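Phosphoglucomutase/phosphomannomutase family protein (Burkholderia thailandensis, PDB 3UW2) probably moves a phosphate group within phosphorylated hexoses, as an intramolecular phosphotransferase of the phosphohexose mutase family that depends on a divalent metal ion. Local coordinates at residues V103-A108 with G360-L365; A342-E347 with V352-R357; A147-Q152 with H330-A335; L209-F214 with L221-T226; S109-L112 with G117-R120. One frame throughout, in Å; residues are numbered along the deposited sequence.

In the fold
From the N terminus, helix 101-107 brings the first half of contact 1, which closes only some 250 residues later, at 360-365; the other four contacts all fall within that span. Contact 5 comes first, a tight hairpin-like turn right after the helix. Segment 147-152 then opens contact 3, which closes at 330-335 and encloses contact 4, the helix-strand pairing 209-214 with 221-226. Contact 2, a hairpin at 342-347 and 352-357, follows contact 3 in series. Contacts 1 and 3 tie the first alpha/beta/alpha domain to the third, whereas contacts 2, 4 and 5 each stay within one domain. Contact 1 touches all four others; F353 of contact 2 packs against D362.

Contact 1 (V103-A108 with G360-L365); sequences VGYFAA and GFDDGL
Y105 and F361 meet in an offset edge-to-face pair: the edge of the tyrosine ring is turned to the phenylalanine face, with centroids 5.7 Å apart and planes inclined at 61°. Closer in, Y105 CB sits over that same face, a CH-pi contact 3.7 Å from the F361 ring centroid. A chi1 of 52° puts the phenylalanine ring against Y105 CB, with CZ reaching F106. F361 CZ lies 3.6 Å from F106 CB and near the plane of the F106 ring, at that ring's edge. At the polar end, D362 OD1 approaches Y105 CE2 at 3.5 Å, while one water accepts from Y105 OH (2.5 Å) and donates to D362 OD2 (2.8 Å). OD2 also bonds to H351 ND1, so this one oxygen has two partners. The D362 side chain is about 7 Å from the bound zinc ion at the nearest atoms. The contact joins helix 101-107, in the first domain, to the loop leading into helix 364-375 of the third, where D363 is the N-cap. Helices 178-186 and 206-216 of the second domain flank it, touching V103 and L365.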
# COMPACT_ATOMS: atom_id res chain seq x y z
N VAL A 103 -11.70 2.02 0.59
CA VAL A 103 -13.16 2.29 0.43
C VAL A 103 -13.41 3.72 -0.16
O VAL A 103 -14.32 3.94 -0.95
CB VAL A 103 -13.95 2.04 1.77
CG1 VAL A 103 -15.46 2.38 1.60
CG2 VAL A 103 -13.78 0.57 2.14
N GLY A 104 -12.61 4.69 0.27
CA GLY A 104 -12.60 6.03 -0.35
C GLY A 104 -12.22 5.89 -1.86
O GLY A 104 -12.90 6.48 -2.74
N TYR A 105 -11.22 5.06 -2.18
CA TYR A 105 -10.85 4.82 -3.60
C TYR A 105 -12.04 4.22 -4.34
O TYR A 105 -12.36 4.58 -5.47
CB TYR A 105 -9.68 3.84 -3.74
CG TYR A 105 -8.37 4.30 -3.16
CD1 TYR A 105 -8.08 5.66 -2.90
CD2 TYR A 105 -7.39 3.34 -2.85
CE1 TYR A 105 -6.78 6.03 -2.37
CE2 TYR A 105 -6.15 3.72 -2.38
CZ TYR A 105 -5.84 5.04 -2.11
OH TYR A 105 -4.54 5.31 -1.54
N PHE A 106 -12.75 3.31 -3.65
CA PHE A 106 -13.85 2.62 -4.30
C PHE A 106 -14.96 3.66 -4.58
O PHE A 106 -15.61 3.62 -5.66
CB PHE A 106 -14.35 1.49 -3.39
CG PHE A 106 -15.68 0.86 -3.86
CD1 PHE A 106 -15.70 -0.09 -4.87
CD2 PHE A 106 -16.89 1.22 -3.27
CE1 PHE A 106 -16.89 -0.70 -5.27
CE2 PHE A 106 -18.12 0.64 -3.72
CZ PHE A 106 -18.11 -0.31 -4.69
N ALA A 107 -15.21 4.57 -3.61
CA ALA A 107 -16.23 5.63 -3.84
C ALA A 107 -15.84 6.53 -5.06
O ALA A 107 -16.68 7.03 -5.72
CB ALA A 107 -16.42 6.50 -2.56
N ALA A 108 -14.54 6.68 -5.33
CA ALA A 108 -14.07 7.50 -6.43
C ALA A 108 -14.02 6.64 -7.73
O ALA A 108 -13.65 7.13 -8.80
CB ALA A 108 -12.70 8.10 -6.07
N GLY A 360 -8.44 -1.73 -9.72
CA GLY A 360 -7.01 -1.41 -9.94
C GLY A 360 -6.37 -0.62 -8.83
O GLY A 360 -5.17 -0.33 -8.91
N PHE A 361 -7.11 -0.27 -7.76
CA PHE A 361 -6.48 0.35 -6.57
C PHE A 361 -6.08 -0.74 -5.57
O PHE A 361 -6.69 -1.83 -5.51
CB PHE A 361 -7.37 1.42 -5.88
CG PHE A 361 -8.77 0.94 -5.56
CD1 PHE A 361 -9.00 0.15 -4.44
CD2 PHE A 361 -9.83 1.31 -6.35
CE1 PHE A 361 -10.28 -0.29 -4.09
CE2 PHE A 361 -11.14 0.88 -6.03
CZ PHE A 361 -11.36 0.09 -4.92
N ASP A 362 -5.04 -0.43 -4.79
CA ASP A 362 -4.60 -1.28 -3.72
C ASP A 362 -5.68 -1.31 -2.60
O ASP A 362 -6.29 -0.27 -2.26
CB ASP A 362 -3.20 -0.83 -3.19
CG ASP A 362 -3.10 0.68 -2.91
OD1 ASP A 362 -3.81 1.46 -3.61
OD2 ASP A 362 -2.27 1.10 -2.00
N ASP A 363 -5.92 -2.49 -2.07
CA ASP A 363 -7.00 -2.69 -1.09
C ASP A 363 -6.66 -3.97 -0.29
O ASP A 363 -6.73 -5.07 -0.81
CB ASP A 363 -8.35 -2.87 -1.86
CG ASP A 363 -9.54 -3.02 -0.93
OD1 ASP A 363 -9.35 -3.49 0.23
OD2 ASP A 363 -10.68 -2.70 -1.38
N GLY A 364 -6.30 -3.79 0.96
CA GLY A 364 -6.04 -4.90 1.86
C GLY A 364 -7.23 -5.82 2.12
O GLY A 364 -7.04 -7.04 2.32
N LEU A 365 -8.44 -5.26 2.16
CA LEU A 365 -9.64 -6.04 2.48
C LEU A 365 -10.05 -6.88 1.24
O LEU A 365 -10.45 -8.04 1.39
CB LEU A 365 -10.83 -5.12 2.82
CG LEU A 365 -10.89 -4.56 4.27
CD1 LEU A 365 -9.79 -3.54 4.57
CD2 LEU A 365 -12.26 -3.87 4.44
O HOH W 1 -2.92 3.57 -0.85

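Contact 2 (A342-E347 with V352-R357); sequences APLAGE and VFFKDR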
# COMPACT_ATOMS: atom_id res chain seq x y z
N ALA A 342 -2.14 -3.88 -17.26
CA ALA A 342 -1.94 -5.19 -16.62
C ALA A 342 -3.03 -5.62 -15.63
O ALA A 342 -3.67 -4.81 -15.05
CB ALA A 342 -0.56 -5.29 -15.98
N PRO A 343 -3.27 -6.93 -15.48
CA PRO A 343 -4.36 -7.32 -14.58
C PRO A 343 -3.99 -7.27 -13.08
O PRO A 343 -4.90 -7.25 -12.26
CB PRO A 343 -4.73 -8.74 -15.06
CG PRO A 343 -3.36 -9.29 -15.44
CD PRO A 343 -2.75 -8.10 -16.22
N LEU A 344 -2.69 -7.23 -12.71
CA LEU A 344 -2.29 -7.41 -11.30
C LEU A 344 -0.88 -6.80 -11.07
O LEU A 344 -0.02 -6.93 -11.98
CB LEU A 344 -2.11 -8.92 -11.02
CG LEU A 344 -1.72 -9.37 -9.61
CD1 LEU A 344 -2.81 -8.96 -8.58
CD2 LEU A 344 -1.49 -10.91 -9.63
N ALA A 345 -0.67 -6.13 -9.93
CA ALA A 345 0.71 -5.67 -9.46
C ALA A 345 0.80 -5.90 -7.97
O ALA A 345 -0.22 -5.94 -7.31
CB ALA A 345 0.94 -4.22 -9.75
N GLY A 346 2.01 -5.99 -7.42
CA GLY A 346 2.12 -6.02 -5.98
C GLY A 346 3.51 -5.50 -5.65
O GLY A 346 4.40 -5.53 -6.52
N GLU A 347 3.69 -4.97 -4.44
CA GLU A 347 5.01 -4.55 -3.99
C GLU A 347 5.36 -5.22 -2.70
O GLU A 347 4.48 -5.62 -1.94
CB GLU A 347 5.03 -3.08 -3.70
CG GLU A 347 4.40 -2.16 -4.71
CD GLU A 347 4.24 -0.80 -4.03
OE1 GLU A 347 3.20 -0.59 -3.39
OE2 GLU A 347 5.19 0.00 -4.08
N VAL A 352 -1.30 -4.53 -2.81
CA VAL A 352 -1.55 -5.46 -3.90
C VAL A 352 -2.68 -4.85 -4.72
O VAL A 352 -3.73 -4.44 -4.16
CB VAL A 352 -1.91 -6.88 -3.36
CG1 VAL A 352 -2.12 -7.88 -4.52
CG2 VAL A 352 -0.79 -7.43 -2.48
N PHE A 353 -2.47 -4.77 -6.04
CA PHE A 353 -3.40 -4.03 -6.87
C PHE A 353 -4.06 -5.00 -7.86
O PHE A 353 -3.40 -5.45 -8.81
CB PHE A 353 -2.66 -2.94 -7.67
CG PHE A 353 -1.79 -2.00 -6.85
CD1 PHE A 353 -0.58 -2.43 -6.30
CD2 PHE A 353 -2.13 -0.64 -6.74
CE1 PHE A 353 0.26 -1.52 -5.61
CE2 PHE A 353 -1.31 0.26 -6.06
CZ PHE A 353 -0.11 -0.18 -5.50
N PHE A 354 -5.35 -5.28 -7.68
CA PHE A 354 -6.13 -6.09 -8.65
C PHE A 354 -6.87 -5.16 -9.60
O PHE A 354 -7.70 -4.38 -9.14
CB PHE A 354 -7.21 -6.95 -7.93
CG PHE A 354 -6.64 -8.06 -7.08
CD1 PHE A 354 -6.38 -9.32 -7.65
CD2 PHE A 354 -6.25 -7.81 -5.73
CE1 PHE A 354 -5.81 -10.35 -6.88
CE2 PHE A 354 -5.70 -8.86 -4.98
CZ PHE A 354 -5.48 -10.11 -5.55
N LYS A 355 -6.56 -5.25 -10.90
CA LYS A 355 -7.39 -4.68 -11.92
C LYS A 355 -8.32 -5.79 -12.39
O LYS A 355 -9.53 -5.56 -12.53
CB LYS A 355 -6.57 -4.12 -13.08
CG LYS A 355 -7.41 -3.62 -14.26
CD LYS A 355 -8.38 -2.52 -13.85
CE LYS A 355 -9.30 -2.23 -15.03
NZ LYS A 355 -9.18 -0.77 -15.07
N ASP A 356 -7.79 -6.99 -12.60
CA ASP A 356 -8.69 -8.17 -12.92
C ASP A 356 -9.86 -8.26 -11.95
O ASP A 356 -9.63 -8.31 -10.72
CB ASP A 356 -7.82 -9.42 -12.79
CG ASP A 356 -8.62 -10.70 -12.82
OD1 ASP A 356 -8.99 -11.06 -13.93
OD2 ASP A 356 -8.80 -11.36 -11.78
N ARG A 357 -11.10 -8.17 -12.46
CA ARG A 357 -12.36 -8.32 -11.66
C ARG A 357 -12.54 -7.21 -10.63
O ARG A 357 -13.38 -7.31 -9.72
CB ARG A 357 -12.39 -9.68 -10.92
CG ARG A 357 -12.44 -10.86 -11.88
CD ARG A 357 -12.14 -12.21 -11.19
NE ARG A 357 -13.05 -12.49 -10.05
CZ ARG A 357 -12.72 -13.31 -9.06
NH1 ARG A 357 -11.51 -13.96 -9.04
NH2 ARG A 357 -13.56 -13.45 -8.07
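L344 packs on F354 on one face of this strand pair: the methyl CD1 of L344 rests over the F354 ring, 4.0 Å from its centroid and displaced toward the rim. With CG anti to the backbone N (chi1 -178°), the leucine lies side by side with the phenylalanine and points the same way. On this face V352 alone supplies a bump to its pair; G346 opposite has no side chain, and the two CA atoms close to 4.3 Å. On the other face the small A345 is matched with the bulky F353, whose CD1 lies 4.2 Å from A345 CB. The F353 ring reaches on toward E347 and takes OE1 at its edge, 3.8 Å from CE1; the other oxygen, OE2, is held by G329 N. V333 and L337 of helix 330-340 pack on this face, against F353. Along the seam A345 and F353 form a hydrogen-bonded pair, A345 N to F353 O at 3.0 Å and F353 N to A345 O at 2.8 Å. Past the strands P343 O accepts twice, from D356 N in the carbonyl plane and from K355 N well above it, and P343 CB meets D356 CB at 3.9 Å. This antiparallel beta hairpin supplies the last two strands of the four-stranded mixed sheet, order 2-1-3-4, in the third alpha/beta/alpha domain.

Contact 3 (A147-Q152 with H330-A335); sequences AIYGDQ and HSLVKA. With EDO (1,2-ethanediol), chain F.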
# COMPACT_ATOMS: atom_id res chain seq x y z
N ALA A 147 -3.29 8.81 -8.81
CA ALA A 147 -2.72 8.95 -7.51
C ALA A 147 -1.50 9.87 -7.68
O ALA A 147 -0.42 9.44 -8.09
CB ALA A 147 -2.32 7.58 -6.92
N ILE A 148 -1.69 11.13 -7.31
CA ILE A 148 -0.75 12.20 -7.63
C ILE A 148 0.47 12.09 -6.78
O ILE A 148 0.39 11.65 -5.65
CB ILE A 148 -1.39 13.59 -7.41
CG1 ILE A 148 -1.82 13.81 -5.93
CG2 ILE A 148 -2.58 13.76 -8.34
CD1 ILE A 148 -2.25 15.26 -5.65
N TYR A 149 1.61 12.44 -7.34
CA TYR A 149 2.87 12.36 -6.58
C TYR A 149 3.86 13.43 -7.04
O TYR A 149 3.57 14.18 -7.97
CB TYR A 149 3.46 10.94 -6.68
CG TYR A 149 3.79 10.52 -8.07
CD1 TYR A 149 2.81 9.91 -8.90
CD2 TYR A 149 5.06 10.71 -8.58
CE1 TYR A 149 3.12 9.52 -10.20
CE2 TYR A 149 5.40 10.33 -9.87
CZ TYR A 149 4.42 9.71 -10.67
OH TYR A 149 4.77 9.32 -11.96
N GLY A 150 5.02 13.48 -6.37
CA GLY A 150 6.11 14.36 -6.75
C GLY A 150 5.67 15.79 -6.97
O GLY A 150 5.14 16.44 -6.05
N ASP A 151 5.91 16.31 -8.19
CA ASP A 151 5.63 17.71 -8.54
C ASP A 151 4.15 18.13 -8.39
O ASP A 151 3.85 19.30 -8.07
CB ASP A 151 6.15 18.04 -9.97
CG ASP A 151 7.68 18.02 -10.05
OD1 ASP A 151 8.34 17.95 -8.99
OD2 ASP A 151 8.25 18.10 -11.18
N GLN A 152 3.22 17.20 -8.60
CA GLN A 152 1.80 17.57 -8.47
C GLN A 152 1.44 17.83 -6.98
O GLN A 152 0.55 18.64 -6.68
CB GLN A 152 0.90 16.45 -8.99
CG GLN A 152 1.19 15.92 -10.39
CD GLN A 152 0.63 14.49 -10.61
OE1 GLN A 152 1.18 13.47 -10.09
NE2 GLN A 152 -0.49 14.41 -11.35
N HIS A 330 4.10 2.91 -4.18
CA HIS A 330 2.76 2.47 -4.52
C HIS A 330 2.16 3.26 -5.67
O HIS A 330 1.38 2.71 -6.49
CB HIS A 330 1.86 2.47 -3.26
CG HIS A 330 1.24 3.81 -2.94
ND1 HIS A 330 0.08 4.20 -3.48
CD2 HIS A 330 1.66 4.86 -2.11
CE1 HIS A 330 -0.24 5.44 -3.03
NE2 HIS A 330 0.74 5.84 -2.19
N SER A 331 2.49 4.57 -5.72
CA SER A 331 1.85 5.44 -6.74
C SER A 331 2.51 5.21 -8.08
O SER A 331 1.87 5.31 -9.10
CB SER A 331 1.92 6.93 -6.37
OG SER A 331 1.37 7.11 -5.08
N LEU A 332 3.82 4.89 -8.07
CA LEU A 332 4.53 4.55 -9.30
C LEU A 332 4.04 3.24 -9.90
O LEU A 332 3.87 3.14 -11.11
CB LEU A 332 6.03 4.46 -9.02
CG LEU A 332 6.61 5.70 -8.32
CD1 LEU A 332 8.13 5.61 -8.31
CD2 LEU A 332 6.25 6.99 -9.02
N VAL A 333 3.75 2.23 -9.05
CA VAL A 333 3.20 0.96 -9.49
C VAL A 333 1.80 1.16 -10.07
O VAL A 333 1.48 0.63 -11.15
CB VAL A 333 3.15 -0.07 -8.32
CG1 VAL A 333 2.23 -1.26 -8.67
CG2 VAL A 333 4.56 -0.54 -7.98
N LYS A 334 0.98 1.97 -9.40
CA LYS A 334 -0.31 2.32 -9.92
C LYS A 334 -0.24 3.01 -11.29
O LYS A 334 -1.04 2.70 -12.18
CB LYS A 334 -1.00 3.22 -8.93
CG LYS A 334 -2.39 3.59 -9.30
CD LYS A 334 -3.38 2.54 -8.88
CE LYS A 334 -4.82 3.01 -9.23
NZ LYS A 334 -5.24 4.28 -8.53
N ALA A 335 0.66 3.99 -11.46
CA ALA A 335 0.80 4.66 -12.75
C ALA A 335 1.16 3.61 -13.81
O ALA A 335 0.71 3.68 -14.94
CB ALA A 335 1.91 5.74 -12.66
C1 EDO F . 5.30 14.13 -11.67
O1 EDO F . 3.95 14.52 -11.34
C2 EDO F . 6.05 14.02 -10.36
O2 EDO F . 7.15 14.95 -10.24
O HOH W 2 0.30 7.40 -9.82
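A147 and S331 bring the two backbones closest, with CA atoms 5.8 Å apart, where the short connection 147-150 passes the first turn of helix 330-340. A water bridges the gap, donating to A147 O at 2.8 Å and to S331 O at 2.7 Å. Beyond it segment 147-152 turns at G150, a glycine with positive phi at the N-cap of helix 151-161. The meeting is between domains: 147-152 belongs to the first alpha/beta/alpha domain and 330-335 to the third, and the S331 side chain is about 12 Å from the bound zinc ion at the nearest atoms. Y149 carries most of the side-chain contact, its ring directed at the helix by a chi1 of 61°. L332 comes across it at about a right angle and lays CD2 over one face, 3.8 Å from the ring centroid; CE2 of Y149 is the atom nearest that methyl, at 3.5 Å. S331 adds CB, 4.0 Å from Y149 CD1, and Y31 touches both Y149 and L332. Behind the tyrosine, Q152 OE1 accepts from Y149 N at 3.0 Å, fastening the backbone that bears the ring. An ethanediol molecule, probably from the crystallisation liquor, sits against this turn and accepts from D151 N through O2.

Contact 4 (L209-F214 with L221-T226); sequences LATRLF and LVELFT
T211 lays its methyl CG2 across the carboxylate end of E223, 3.6 Å from E223 CD, the two side chains crossing at about a right angle. This is the return half of a right-handed beta-alpha-beta crossover: strand 197-200, helix 206-216, then strand 221-224, which pairs in parallel with 197-200 as an outermost strand of the second domain's sheet. Helix and strand segments run nearly antiparallel, 177° between directions, with axes 10.3 Å apart. L221 reaches from the strand to the helix with both methyls: L221 CD1 lies 3.7 Å from T211 CB and L221 CD2 3.9 Å from F214 CB. The F214 ring itself leads away from the strand to meet F261 edge-to-face. T226, beyond the strand end, adds its own methyl, T226 CG2 lying 3.8 Å from T211 CG2. The hydroxyl of T211, set between the backbone N and the carbonyl carbon by chi1 of 53°, turns back to the helix, chiefly to G207 O, with P208 O also within bonding distance. A water donates to T211 OG1 at 2.8 Å and to E223 OE1 at 2.6 Å. That same carboxylate oxygen receives T226 OG1 on its anti lone pair, at 2.7 Å.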
# COMPACT_ATOMS: atom_id res chain seq x y z
N LEU A 209 -15.30 -2.83 9.09
CA LEU A 209 -15.68 -3.29 7.79
C LEU A 209 -14.96 -4.60 7.38
O LEU A 209 -15.54 -5.43 6.68
CB LEU A 209 -15.35 -2.22 6.75
CG LEU A 209 -16.02 -2.29 5.40
CD1 LEU A 209 -17.56 -2.49 5.47
CD2 LEU A 209 -15.70 -0.99 4.69
N ALA A 210 -13.71 -4.79 7.74
CA ALA A 210 -13.10 -6.11 7.38
C ALA A 210 -13.83 -7.29 8.04
O ALA A 210 -14.11 -8.30 7.37
CB ALA A 210 -11.63 -6.15 7.74
N THR A 211 -14.25 -7.13 9.31
CA THR A 211 -14.97 -8.22 9.98
C THR A 211 -16.32 -8.43 9.34
O THR A 211 -16.71 -9.57 9.09
CB THR A 211 -15.04 -8.04 11.51
OG1 THR A 211 -15.57 -6.74 11.83
CG2 THR A 211 -13.61 -8.16 12.08
N ARG A 212 -17.02 -7.32 9.04
CA ARG A 212 -18.28 -7.36 8.29
C ARG A 212 -18.11 -8.13 6.97
O ARG A 212 -18.92 -9.02 6.66
CB ARG A 212 -18.76 -5.96 7.96
CG ARG A 212 -20.07 -5.94 7.18
CD ARG A 212 -20.58 -4.50 6.97
NE ARG A 212 -21.74 -4.66 6.08
CZ ARG A 212 -22.45 -3.69 5.53
NH1 ARG A 212 -22.19 -2.44 5.78
NH2 ARG A 212 -23.48 -4.03 4.75
N LEU A 213 -17.07 -7.78 6.20
CA LEU A 213 -16.81 -8.41 4.88
C LEU A 213 -16.57 -9.90 4.99
O LEU A 213 -17.22 -10.68 4.29
CB LEU A 213 -15.62 -7.73 4.15
CG LEU A 213 -15.12 -8.37 2.87
CD1 LEU A 213 -16.28 -8.29 1.84
CD2 LEU A 213 -13.84 -7.68 2.32
N PHE A 214 -15.62 -10.32 5.86
CA PHE A 214 -15.28 -11.72 5.93
C PHE A 214 -16.42 -12.56 6.55
O PHE A 214 -16.63 -13.72 6.17
CB PHE A 214 -13.92 -11.94 6.62
CG PHE A 214 -12.78 -11.18 5.96
CD1 PHE A 214 -12.67 -11.09 4.55
CD2 PHE A 214 -11.81 -10.57 6.74
CE1 PHE A 214 -11.61 -10.39 3.93
CE2 PHE A 214 -10.77 -9.83 6.17
CZ PHE A 214 -10.64 -9.76 4.75
N LEU A 221 -14.68 -15.76 12.64
CA LEU A 221 -13.56 -14.87 12.92
C LEU A 221 -13.13 -14.96 14.36
O LEU A 221 -13.97 -15.13 15.22
CB LEU A 221 -13.95 -13.45 12.60
CG LEU A 221 -14.45 -13.17 11.19
CD1 LEU A 221 -14.65 -11.67 11.08
CD2 LEU A 221 -13.54 -13.68 10.06
N VAL A 222 -11.82 -14.95 14.61
CA VAL A 222 -11.36 -14.68 15.93
C VAL A 222 -10.77 -13.27 15.82
O VAL A 222 -9.77 -13.06 15.18
CB VAL A 222 -10.27 -15.65 16.45
CG1 VAL A 222 -10.09 -15.32 17.91
CG2 VAL A 222 -10.68 -17.11 16.31
N GLU A 223 -11.44 -12.29 16.44
CA GLU A 223 -11.06 -10.91 16.29
C GLU A 223 -9.99 -10.42 17.30
O GLU A 223 -10.08 -10.67 18.54
CB GLU A 223 -12.32 -10.05 16.38
CG GLU A 223 -13.34 -10.44 15.31
CD GLU A 223 -14.57 -9.55 15.29
OE1 GLU A 223 -14.49 -8.35 15.60
OE2 GLU A 223 -15.64 -10.05 14.91
N LEU A 224 -9.05 -9.63 16.79
CA LEU A 224 -8.06 -8.99 17.64
C LEU A 224 -8.08 -7.49 17.36
O LEU A 224 -7.83 -7.08 16.23
CB LEU A 224 -6.64 -9.54 17.37
CG LEU A 224 -6.32 -10.92 17.94
CD1 LEU A 224 -5.09 -11.48 17.20
CD2 LEU A 224 -6.14 -10.87 19.45
N PHE A 225 -8.41 -6.68 18.37
CA PHE A 225 -8.30 -5.20 18.29
C PHE A 225 -9.07 -4.64 17.07
O PHE A 225 -8.54 -3.85 16.29
CB PHE A 225 -6.81 -4.75 18.26
CG PHE A 225 -5.95 -5.60 19.12
CD1 PHE A 225 -6.21 -5.72 20.49
CD2 PHE A 225 -4.85 -6.26 18.58
CE1 PHE A 225 -5.40 -6.54 21.31
CE2 PHE A 225 -4.05 -7.08 19.40
CZ PHE A 225 -4.32 -7.22 20.76
N THR A 226 -10.31 -5.10 16.91
CA THR A 226 -11.11 -4.70 15.75
C THR A 226 -12.04 -3.53 16.05
O THR A 226 -12.76 -3.03 15.16
CB THR A 226 -11.90 -5.90 15.17
OG1 THR A 226 -12.70 -6.49 16.20
CG2 THR A 226 -10.92 -6.92 14.46
O HOH W 3 -16.10 -6.51 14.59

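Contact 5 (S109-L112 with G117-R120); sequences SVPL and GERR. With EDO (1,2-ethanediol), chain E.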
# COMPACT_ATOMS: atom_id res chain seq x y z
N SER A 109 -14.55 5.41 -7.67
CA SER A 109 -14.47 4.49 -8.82
C SER A 109 -15.82 4.12 -9.40
O SER A 109 -15.86 3.55 -10.51
CB SER A 109 -13.76 3.19 -8.44
OG SER A 109 -12.41 3.51 -8.05
N VAL A 110 -16.87 4.32 -8.63
CA VAL A 110 -18.20 3.82 -9.06
C VAL A 110 -19.29 4.87 -8.94
O VAL A 110 -19.16 5.83 -8.17
CB VAL A 110 -18.68 2.56 -8.27
CG1 VAL A 110 -17.61 1.43 -8.33
CG2 VAL A 110 -19.07 2.93 -6.82
N PRO A 111 -20.39 4.68 -9.67
CA PRO A 111 -21.53 5.62 -9.58
C PRO A 111 -22.06 5.60 -8.14
O PRO A 111 -22.05 4.55 -7.50
CB PRO A 111 -22.57 5.02 -10.53
CG PRO A 111 -21.78 4.15 -11.47
CD PRO A 111 -20.52 3.69 -10.76
N LEU A 112 -22.45 6.76 -7.62
CA LEU A 112 -22.85 6.88 -6.22
C LEU A 112 -24.29 7.22 -6.25
O LEU A 112 -24.67 8.18 -6.93
CB LEU A 112 -22.12 8.05 -5.56
CG LEU A 112 -20.62 7.78 -5.53
CD1 LEU A 112 -19.81 8.98 -5.03
CD2 LEU A 112 -20.34 6.54 -4.68
N GLY A 117 -29.71 12.09 -6.96
CA GLY A 117 -29.47 11.30 -8.17
C GLY A 117 -28.06 10.74 -8.30
O GLY A 117 -27.12 11.20 -7.64
N GLU A 118 -27.91 9.72 -9.14
CA GLU A 118 -26.61 9.10 -9.33
C GLU A 118 -25.53 10.17 -9.64
O GLU A 118 -25.82 11.15 -10.29
CB GLU A 118 -26.72 8.18 -10.52
CG GLU A 118 -25.49 7.29 -10.65
CD GLU A 118 -25.79 6.17 -11.62
OE1 GLU A 118 -26.39 5.17 -11.18
OE2 GLU A 118 -25.43 6.30 -12.81
N ARG A 119 -24.30 9.98 -9.19
CA ARG A 119 -23.27 10.90 -9.61
C ARG A 119 -21.94 10.15 -9.55
O ARG A 119 -21.70 9.32 -8.67
CB ARG A 119 -23.27 12.17 -8.72
CG ARG A 119 -22.21 13.21 -9.06
CD ARG A 119 -22.34 14.47 -8.17
NE ARG A 119 -21.45 15.56 -8.62
CZ ARG A 119 -21.40 16.81 -8.11
NH1 ARG A 119 -22.19 17.18 -7.11
NH2 ARG A 119 -20.55 17.70 -8.60
N ARG A 120 -21.11 10.44 -10.53
CA ARG A 120 -19.82 9.83 -10.60
C ARG A 120 -18.79 10.86 -10.12
O ARG A 120 -18.77 12.00 -10.64
CB ARG A 120 -19.61 9.38 -12.06
CG ARG A 120 -18.34 8.57 -12.31
CD ARG A 120 -18.24 7.20 -11.64
NE ARG A 120 -16.98 6.62 -12.09
CZ ARG A 120 -15.80 6.83 -11.50
NH1 ARG A 120 -15.75 7.54 -10.38
NH2 ARG A 120 -14.68 6.32 -12.02
C1 EDO E . -18.37 4.62 -15.17
O1 EDO E . -18.47 5.68 -14.22
C2 EDO E . -16.96 4.69 -15.73
O2 EDO E . -15.99 4.50 -14.70
O HOH W 4 -17.76 7.97 -8.14
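L112 and R119 are joined by two backbone hydrogen bonds, L112 N to R119 O and R119 N to L112 O, each 2.9 Å long; they form one antiparallel hydrogen-bonded pair. L112 O also takes a CA-H...O contact from E118 CA at 3.2 Å. The other polar link runs through R120. Its chain starts with CG anti to the backbone N and then bends at chi2 (65°), which folds the guanidinium back over the opposing backbone. One face of that group lies over S109 O and V110 N, flat against the peptide and without a direct bond to it. R120 NH1 instead bonds to A108 O, just past the end of helix 101-107, and to a water, at 3.0 Å, that lies within reach of V110 O. An ethanediol, probably from the crystallisation liquor, takes weak bonds from R120 NE and NH2.

P111 CB nestles against the extended E118 side chain, 3.6 Å from E118 CD, while R120 CD passes 3.7 Å from V110 C. L112 CB lies 3.4 Å from R119 O, and Y175 touches the L112 side chain. The resulting two-stranded ribbon, 112-114 with 117-119, follows helix 101-107 after a short loop. In that loop S109 touches Y359 and F361, and its OG bonds back to Y105 O of the helix. Q180 of helix 178-186 gives P111 O a weak hydrogen bond, and R119 leads away to salt bridges with D63, just before strand 64-69, and with D92, at the start of strand 92-98.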